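Local coordinates for Card1 endonuclease domain-containing protein (Vibrio cholerae, PDB 1XMX) that is of unknown function but carries a Card1-like endonuclease domain of the PDDEXK clan and probably binds nucleic acid, at residues A[241-244]-A[245-248]. Sequence-based numbering, arbitrary orientation.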
ATOM      1  N   ILE A 241      27.954  15.140  -3.757  1.00 26.84           N
ATOM      2  CA  ILE A 241      28.496  15.021  -2.430  1.00 28.05           C
ATOM      3  C   ILE A 241      28.402  13.579  -1.923  1.00 27.71           C
ATOM      4  O   ILE A 241      29.213  13.155  -1.101  1.00 27.11           O
ATOM      5  CB  ILE A 241      27.823  15.989  -1.446  1.00 29.45           C
ATOM      6  CG1 ILE A 241      26.313  15.745  -1.355  1.00 30.27           C
ATOM      7  CG2 ILE A 241      28.109  17.433  -1.873  1.00 30.93           C
ATOM      8  CD1 ILE A 241      25.678  16.310  -0.076  1.00 31.82           C
ATOM      9  N   ASN A 242      27.412  12.831  -2.399  1.00 26.17           N
ATOM     10  CA  ASN A 242      27.254  11.448  -1.955  1.00 27.49           C
ATOM     11  C   ASN A 242      26.316  10.603  -2.831  1.00 26.62           C
ATOM     12  O   ASN A 242      25.739  11.103  -3.784  1.00 25.94           O
ATOM     13  CB  ASN A 242      26.889  11.373  -0.449  1.00 27.90           C
ATOM     14  CG  ASN A 242      25.583  12.106  -0.110  1.00 29.55           C
ATOM     15  OD1 ASN A 242      24.608  12.093  -0.889  1.00 30.57           O
ATOM     16  ND2 ASN A 242      25.562  12.756   1.047  1.00 28.02           N
ATOM     17  N   GLU A 243      26.168   9.326  -2.496  1.00 27.94           N
ATOM     18  CA  GLU A 243      25.354   8.382  -3.289  1.00 29.66           C
ATOM     19  C   GLU A 243      23.900   8.775  -3.340  1.00 27.59           C
ATOM     20  O   GLU A 243      23.241   8.607  -4.361  1.00 25.73           O
ATOM     21  CB  GLU A 243      25.420   6.974  -2.700  1.00 32.26           C
ATOM     22  CG  GLU A 243      26.816   6.417  -2.677  1.00 38.64           C
ATOM     23  CD  GLU A 243      27.121   5.639  -3.947  1.00 41.48           C
ATOM     24  OE1 GLU A 243      27.568   6.288  -4.934  1.00 42.45           O
ATOM     25  OE2 GLU A 243      26.894   4.387  -3.946  1.00 41.94           O
ATOM     26  N   GLU A 244      23.393   9.269  -2.212  1.00 28.12           N
ATOM     27  CA  GLU A 244      21.996   9.710  -2.136  1.00 27.60           C
ATOM     28  C   GLU A 244      21.749  10.917  -3.045  1.00 24.55           C
ATOM     29  O   GLU A 244      20.705  10.991  -3.662  1.00 22.48           O
ATOM     30  CB  GLU A 244      21.585  10.026  -0.710  1.00 30.43           C
ATOM     31  CG  GLU A 244      20.225  10.717  -0.620  1.00 35.47           C
ATOM     32  CD  GLU A 244      20.050  11.502   0.692  1.00 39.16           C
ATOM     33  OE1 GLU A 244      20.738  12.545   0.843  1.00 42.77           O
ATOM     34  OE2 GLU A 244      19.224  11.109   1.560  1.00 40.44           O
ATOM     35  N   ALA A 245      22.730  11.823  -3.175  1.00 23.56           N
ATOM     36  CA  ALA A 245      22.622  12.927  -4.154  1.00 21.77           C
ATOM     37  C   ALA A 245      22.750  12.407  -5.568  1.00 21.59           C
ATOM     38  O   ALA A 245      22.062  12.856  -6.457  1.00 23.27           O
ATOM     39  CB  ALA A 245      23.667  14.011  -3.882  1.00 20.07           C
ATOM     40  N   ARG A 246      23.650  11.476  -5.806  1.00 22.85           N
ATOM     41  CA  ARG A 246      23.700  10.861  -7.123  1.00 23.51           C
ATOM     42  C   ARG A 246      22.389  10.133  -7.499  1.00 22.94           C
ATOM     43  O   ARG A 246      21.891  10.301  -8.591  1.00 23.14           O
ATOM     44  CB  ARG A 246      24.879   9.904  -7.254  1.00 24.45           C
ATOM     45  CG  ARG A 246      24.916   9.226  -8.657  1.00 26.23           C
ATOM     46  CD  ARG A 246      25.428   7.795  -8.735  1.00 28.30           C
ATOM     47  NE  ARG A 246      24.850   6.729  -7.878  1.00 29.84           N
ATOM     48  CZ  ARG A 246      23.707   6.022  -8.024  1.00 29.71           C
ATOM     49  NH1 ARG A 246      22.776   6.227  -9.000  1.00 26.18           N
ATOM     50  NH2 ARG A 246      23.493   5.050  -7.134  1.00 28.91           N
ATOM     51  N   ARG A 247      21.821   9.334  -6.596  1.00 24.73           N
ATOM     52  CA  ARG A 247      20.551   8.632  -6.858  1.00 26.13           C
ATOM     53  C   ARG A 247      19.406   9.602  -7.122  1.00 23.54           C
ATOM     54  O   ARG A 247      18.499   9.314  -7.908  1.00 22.84           O
ATOM     55  CB  ARG A 247      20.125   7.777  -5.648  1.00 28.06           C
ATOM     56  CG  ARG A 247      20.684   6.365  -5.663  1.00 31.03           C
ATOM     57  CD  ARG A 247      20.242   5.562  -4.409  1.00 30.73           C
ATOM     58  NE  ARG A 247      21.371   5.423  -3.483  1.00 34.37           N
ATOM     59  CZ  ARG A 247      21.341   5.762  -2.194  1.00 35.17           C
ATOM     60  NH1 ARG A 247      20.222   6.239  -1.668  1.00 35.43           N
ATOM     61  NH2 ARG A 247      22.425   5.599  -1.422  1.00 35.52           N
ATOM     62  N   PHE A 248      19.460  10.730  -6.436  1.00 21.68           N
ATOM     63  CA  PHE A 248      18.428  11.738  -6.477  1.00 22.26           C
ATOM     64  C   PHE A 248      18.397  12.277  -7.873  1.00 22.86           C
ATOM     65  O   PHE A 248      17.310  12.368  -8.457  1.00 23.55           O
ATOM     66  CB  PHE A 248      18.751  12.851  -5.492  1.00 21.91           C
ATOM     67  CG  PHE A 248      17.753  13.988  -5.483  1.00 23.71           C
ATOM     68  CD1 PHE A 248      16.583  13.911  -4.728  1.00 22.71           C
ATOM     69  CD2 PHE A 248      18.015  15.172  -6.182  1.00 23.14           C
ATOM     70  CE1 PHE A 248      15.659  14.974  -4.711  1.00 23.16           C
ATOM     71  CE2 PHE A 248      17.103  16.230  -6.161  1.00 24.60           C
ATOM     72  CZ  PHE A 248      15.926  16.131  -5.422  1.00 23.29           C
TER
HETATM   73  O   HOH W   1      23.861   4.254  -3.475  1.00 52.42           O
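Ala245 meets the N-cap of helix 243-266: its N donates to Asn242 OD1 over 3.0 Å, and the donor sits nearly in line with the side-chain C=O (167°). With CG between its own backbone N and carbonyl carbon (chi1 59°), the amide of Asn242 swings back toward Ala245 although its CB points away. Just before the cap, Ile241 CG1 rests 4.0 Å from Ala245 CB, and both side chains also touch Ile230. Arg246 N opens the regular helical ladder with a 2.9 Å bond to Asn242 O. Its side chain runs alongside that of Glu243, yet Arg246 NE stays 4.0 Å from Glu243 OE1, beyond a salt bridge. Arg247 N donates to Glu243 O at 2.7 Å, while its guanidinium lays one face over the backbone of Glu243 and Glu244. In the plane of that group, a water accepts from Arg247 NE (2.8 Å) and donates to Glu243 OE2 (3.1 Å). Phe248 N bonds less straight to Glu244 O (137°), and its ring turns off to meet Trp177. The cap thus satisfies an N-H of the first turn, where the negative charges of Glu243 and Glu244 probably interact favourably with the positive end of the helix dipole, with Glu243 coupled to Arg247 through water.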